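Local coordinates for putative oxidoreductase (Bacteroides fragilis NCTC 9343, PDB 3FHL), which is a putative oxidoreductase of the Gfo/Idh/MocA family, probably using a nicotinamide dinucleotide bound in its Rossmann domain, at residues C[20-25]-C[31-36]; C[25-30]-C[268-273]. One frame throughout, in Å; residues are numbered along the deposited sequence.

Contact 1 of 2, residues C[20-25]-C[31-36]; sequences FHAPFI and FELYKI
Ile-25 and Leu-33 meet where helix 15-27 covers strand 31-37, and aliphatic packing carries nearly all of the contact. The methyl CG2 of Ile-25 is the central piece. It sits against the strand backbone as much as against side chains: it comes to 3.8 Å from Leu-33 CA, and the beta carbons of Phe-31 and Leu-33 flank it, each 3.9 Å from Ile-25 CG2. The rotamer explains this placement: with chi1 at -59°, CG2 lies anti to the backbone nitrogen, and this is the branch that meets the strand. One turn earlier, Ala-22 touches the tip of Leu-33, CB to CD2 at 3.9 Å. Leu-33 thus spans two helix residues, CD1 near Ile-25 and CD2 at Ala-22.

Backbone atoms also take part. The carbonyl oxygen of Ile-25 lies 3.4 Å from Phe-31 CB, a packing contact without a hydrogen bond; no hydrogen bond joins the two segments at all. Within the helix, His-21 O accepts from both Phe-24 N and Ile-25 N, while the N of Pro-23 cannot donate, and the helix is kinked there. Leu-33 is the centre of an inverse gamma turn, a local irregularity in the strand just where the helix rests on it.

Glu-32 turns its CB away from the helix, and its carboxylate makes a salt bridge with Lys-7. The axes of the two short segments approach to 8.3 Å at 124°. Helix 15-27 is the crossover helix of a beta-alpha-beta unit in the Rossmann fold, linking the parallel strands 6-10 and 31-37. Strand 6-10 pairs with strand 31-37 and also touches Ala-22, and helix 309-320 packs on Ile-25 and Phe-31.

Contact 2 of 2, residues C[25-30]-C[268-273]; sequences ISTNPH and GEIPER
Thr-27, in the last turn of helix 15-27, meets the loop residues Ile-270, Pro-271 and Glu-272 through a small, partly buried patch. Its methyl does most of the touching. CG2 lies 3.4 Å from Glu-272 OE1, where the two side chains run alongside each other in opposite senses, and 4.1 Å from Ile-270 CG2, methyl to methyl. The hydroxyl is on another side of the threonine, with Thr-27 OG1 4.2 Å from the ring carbon CG of Pro-271. No direct hydrogen bond crosses; one water, weakly held, donates to Thr-27 OG1 and to Pro-271 O.

A chi1 of 53° sets OG1 between the backbone nitrogen and the carbonyl carbon, where it hydrogen-bonds to Pro-23 O one turn back in the helix and leaves CG2 as the group presented to the loop.

Further out, each segment is braced internally. After the helix ends, Asn-28 OD1 accepts from His-30 N at 2.9 Å, in the carbonyl plane, closing an Asx turn that leads the chain toward strand 31-37. On the loop side, Arg-273 grips Glu-269 end-on: NH1 and NH2 both reach the single oxygen OE1, NH1 at 2.9 Å, in the guanidinium plane. This salt bridge ties the two ends of the 269-273 bend together, and Gly-268, in a Schellman motif, leads into it from helix 261-266.

The contact packs the C-terminal end of a helix of the NAD-binding Rossmann range on a loop in the range of the C-terminal alpha/beta domain. Buried Pro-271 lies against Pro-23 and Phe-24 of helix 15-27, Leu-265 of helix 261-266 and Trp-276, while Asn-28 reaches Gln-312 of helix 309-320.

How the contacts relate
Helix 15-27 serves both contacts, whose centres lie about 9 Å apart and whose ranges overlap at Ile-25, which works in contact 1 alone. Contact 1 is buried and internal to the Rossmann fold: one helix face against its own sheet, close in sequence and without a hydrogen bond across it, its side-chain contacts all apolar. Contact 2 lies nearer the surface and joins the end of that helix to a loop far along the chain, in the sequence range of the C-terminal domain, and there methyls meet a carboxylate, with a water weakly bridging. The helix meets strand 31-37 with Ala-22 and Ile-25, and the loop with Pro-23, Phe-24 and Thr-27.

Contact 1 of 2, residues C[20-25]-C[31-36]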
# COMPACT_ATOMS: atom_id res chain seq x y z
N PHE C 20 9.59 7.20 -28.80
CA PHE C 20 10.30 6.04 -28.25
C PHE C 20 11.27 5.33 -29.20
O PHE C 20 12.20 4.67 -28.74
CB PHE C 20 9.28 5.01 -27.72
CG PHE C 20 8.47 5.52 -26.56
CD1 PHE C 20 9.06 5.75 -25.32
CD2 PHE C 20 7.11 5.77 -26.71
CE1 PHE C 20 8.32 6.23 -24.25
CE2 PHE C 20 6.35 6.25 -25.65
CZ PHE C 20 6.96 6.48 -24.41
N HIS C 21 11.03 5.45 -30.50
CA HIS C 21 11.74 4.62 -31.46
C HIS C 21 12.72 5.37 -32.37
O HIS C 21 13.92 5.16 -32.27
CB HIS C 21 10.75 3.80 -32.28
CG HIS C 21 9.88 2.94 -31.43
ND1 HIS C 21 10.38 1.95 -30.61
CD2 HIS C 21 8.54 2.95 -31.23
CE1 HIS C 21 9.39 1.37 -29.97
NE2 HIS C 21 8.26 1.96 -30.32
N ALA C 22 12.19 6.23 -33.23
CA ALA C 22 13.04 7.05 -34.11
C ALA C 22 14.22 7.80 -33.46
O ALA C 22 15.32 7.77 -34.00
CB ALA C 22 12.20 7.98 -34.99
N PRO C 23 14.01 8.46 -32.28
CA PRO C 23 15.17 9.11 -31.66
C PRO C 23 16.34 8.17 -31.29
O PRO C 23 17.48 8.62 -31.30
CB PRO C 23 14.57 9.72 -30.38
CG PRO C 23 13.19 9.96 -30.73
CD PRO C 23 12.80 8.75 -31.50
N PHE C 24 16.04 6.91 -30.99
CA PHE C 24 17.05 5.92 -30.59
C PHE C 24 17.62 5.07 -31.74
O PHE C 24 18.82 4.84 -31.80
CB PHE C 24 16.53 5.04 -29.46
CG PHE C 24 16.24 5.82 -28.21
CD1 PHE C 24 17.29 6.26 -27.40
CD2 PHE C 24 14.94 6.19 -27.89
CE1 PHE C 24 17.03 7.01 -26.25
CE2 PHE C 24 14.67 6.95 -26.75
CZ PHE C 24 15.73 7.37 -25.93
N ILE C 25 16.76 4.63 -32.65
CA ILE C 25 17.21 3.96 -33.87
C ILE C 25 18.19 4.89 -34.62
O ILE C 25 19.23 4.44 -35.10
CB ILE C 25 16.03 3.52 -34.79
CG1 ILE C 25 15.09 2.56 -34.04
CG2 ILE C 25 16.56 2.84 -36.07
CD1 ILE C 25 13.70 2.53 -34.58
N PHE C 31 22.46 0.99 -35.82
CA PHE C 31 21.21 0.91 -36.56
C PHE C 31 21.21 1.99 -37.61
O PHE C 31 21.77 3.06 -37.41
CB PHE C 31 19.99 1.14 -35.63
CG PHE C 31 19.76 0.03 -34.64
CD1 PHE C 31 18.83 -0.97 -34.89
CD2 PHE C 31 20.49 -0.03 -33.45
CE1 PHE C 31 18.63 -2.01 -33.98
CE2 PHE C 31 20.31 -1.07 -32.55
CZ PHE C 31 19.37 -2.05 -32.81
N GLU C 32 20.53 1.72 -38.72
CA GLU C 32 20.16 2.78 -39.64
C GLU C 32 18.64 2.90 -39.63
O GLU C 32 17.93 1.92 -39.88
CB GLU C 32 20.67 2.49 -41.07
CG GLU C 32 20.28 3.57 -42.07
CD GLU C 32 20.51 3.19 -43.54
OE1 GLU C 32 20.31 4.07 -44.40
OE2 GLU C 32 20.88 2.03 -43.82
N LEU C 33 18.16 4.10 -39.32
CA LEU C 33 16.75 4.42 -39.49
C LEU C 33 16.53 4.58 -40.98
O LEU C 33 16.62 5.68 -41.53
CB LEU C 33 16.33 5.67 -38.71
CG LEU C 33 14.83 6.07 -38.71
CD1 LEU C 33 13.90 4.99 -38.14
CD2 LEU C 33 14.62 7.41 -37.98
N TYR C 34 16.25 3.45 -41.63
CA TYR C 34 16.34 3.35 -43.08
C TYR C 34 15.03 3.76 -43.74
O TYR C 34 15.02 4.60 -44.64
CB TYR C 34 16.79 1.93 -43.48
CG TYR C 34 16.79 1.68 -44.97
CD1 TYR C 34 17.52 2.50 -45.84
CD2 TYR C 34 16.04 0.63 -45.52
CE1 TYR C 34 17.51 2.28 -47.22
CE2 TYR C 34 16.03 0.40 -46.90
CZ TYR C 34 16.76 1.22 -47.74
OH TYR C 34 16.74 1.00 -49.10
N LYS C 35 13.93 3.17 -43.29
CA LYS C 35 12.63 3.45 -43.89
C LYS C 35 11.53 3.72 -42.87
O LYS C 35 11.40 3.00 -41.89
CB LYS C 35 12.23 2.31 -44.82
CG LYS C 35 12.64 2.56 -46.24
CD LYS C 35 12.26 1.41 -47.14
CE LYS C 35 12.73 1.73 -48.54
NZ LYS C 35 12.77 0.55 -49.45
N ILE C 36 10.73 4.76 -43.12
CA ILE C 36 9.60 5.09 -42.26
C ILE C 36 8.30 5.08 -43.06
O ILE C 36 8.17 5.77 -44.07
CB ILE C 36 9.79 6.48 -41.56
CG1 ILE C 36 11.07 6.48 -40.70
CG2 ILE C 36 8.59 6.83 -40.69
CD1 ILE C 36 11.55 7.87 -40.28

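Contact 2 of 2, residues C[25-30]-C[268-273]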
# COMPACT_ATOMS: atom_id res chain seq x y z
N ILE C 25 16.76 4.63 -32.65
CA ILE C 25 17.21 3.96 -33.87
C ILE C 25 18.19 4.89 -34.62
O ILE C 25 19.23 4.44 -35.10
CB ILE C 25 16.03 3.52 -34.79
CG1 ILE C 25 15.09 2.56 -34.04
CG2 ILE C 25 16.56 2.84 -36.07
CD1 ILE C 25 13.70 2.53 -34.58
N SER C 26 17.86 6.18 -34.66
CA SER C 26 18.68 7.21 -35.29
C SER C 26 20.04 7.44 -34.61
O SER C 26 21.08 7.41 -35.28
CB SER C 26 17.92 8.53 -35.35
OG SER C 26 18.57 9.48 -36.17
N THR C 27 20.04 7.64 -33.29
CA THR C 27 21.29 7.98 -32.60
C THR C 27 22.20 6.79 -32.34
O THR C 27 23.41 6.95 -32.20
CB THR C 27 21.05 8.75 -31.27
OG1 THR C 27 20.14 8.02 -30.44
CG2 THR C 27 20.48 10.14 -31.56
N ASN C 28 21.63 5.59 -32.27
CA ASN C 28 22.44 4.39 -32.09
C ASN C 28 23.19 4.14 -33.40
O ASN C 28 22.57 4.02 -34.46
CB ASN C 28 21.58 3.19 -31.70
CG ASN C 28 22.41 2.00 -31.22
OD1 ASN C 28 23.30 1.53 -31.91
ND2 ASN C 28 22.10 1.50 -30.03
N PRO C 29 24.54 4.08 -33.33
CA PRO C 29 25.38 3.88 -34.51
C PRO C 29 25.28 2.49 -35.13
O PRO C 29 25.74 2.28 -36.26
CB PRO C 29 26.80 4.12 -33.97
CG PRO C 29 26.71 3.76 -32.53
CD PRO C 29 25.34 4.22 -32.10
N HIS C 30 24.68 1.54 -34.42
CA HIS C 30 24.57 0.17 -34.92
C HIS C 30 23.28 -0.05 -35.69
O HIS C 30 23.01 -1.16 -36.16
CB HIS C 30 24.67 -0.84 -33.78
CG HIS C 30 25.91 -0.69 -32.95
ND1 HIS C 30 27.16 -1.07 -33.40
CD2 HIS C 30 26.09 -0.23 -31.69
CE1 HIS C 30 28.06 -0.83 -32.46
NE2 HIS C 30 27.43 -0.33 -31.41
N GLY C 268 10.91 16.83 -27.79
CA GLY C 268 11.80 16.76 -28.95
C GLY C 268 13.29 16.86 -28.65
O GLY C 268 14.09 17.20 -29.53
N GLU C 269 13.67 16.57 -27.41
CA GLU C 269 15.08 16.58 -27.04
C GLU C 269 15.79 15.36 -27.62
O GLU C 269 15.23 14.26 -27.63
CB GLU C 269 15.25 16.64 -25.53
CG GLU C 269 14.66 17.91 -24.93
CD GLU C 269 14.90 18.04 -23.45
OE1 GLU C 269 15.85 17.42 -22.93
OE2 GLU C 269 14.13 18.78 -22.80
N ILE C 270 17.01 15.57 -28.11
CA ILE C 270 17.79 14.51 -28.74
C ILE C 270 18.47 13.72 -27.64
O ILE C 270 19.18 14.30 -26.81
CB ILE C 270 18.82 15.07 -29.75
CG1 ILE C 270 18.10 15.69 -30.95
CG2 ILE C 270 19.80 13.99 -30.22
CD1 ILE C 270 18.96 16.63 -31.78
N PRO C 271 18.24 12.40 -27.60
CA PRO C 271 18.79 11.58 -26.51
C PRO C 271 20.30 11.30 -26.51
O PRO C 271 20.77 10.56 -25.64
CB PRO C 271 17.98 10.28 -26.60
CG PRO C 271 17.47 10.22 -27.99
CD PRO C 271 17.39 11.62 -28.52
N GLU C 272 21.06 11.90 -27.42
CA GLU C 272 22.49 11.54 -27.53
C GLU C 272 23.42 11.93 -26.34
O GLU C 272 24.42 11.25 -26.08
CB GLU C 272 23.09 12.02 -28.86
CG GLU C 272 24.09 11.02 -29.45
CD GLU C 272 24.46 11.29 -30.90
OE1 GLU C 272 23.57 11.66 -31.71
OE2 GLU C 272 25.65 11.12 -31.23
N ARG C 273 23.04 12.97 -25.59
CA ARG C 273 23.97 13.69 -24.70
C ARG C 273 24.43 12.92 -23.45
O ARG C 273 23.75 12.00 -23.00
CB ARG C 273 23.36 15.04 -24.34
CG ARG C 273 22.04 14.95 -23.65
CD ARG C 273 21.49 16.33 -23.40
NE ARG C 273 20.43 16.25 -22.40
CZ ARG C 273 19.16 16.53 -22.64
NH1 ARG C 273 18.28 16.42 -21.65
NH2 ARG C 273 18.76 16.93 -23.84
O HOH W 1 21.61 8.15 -27.46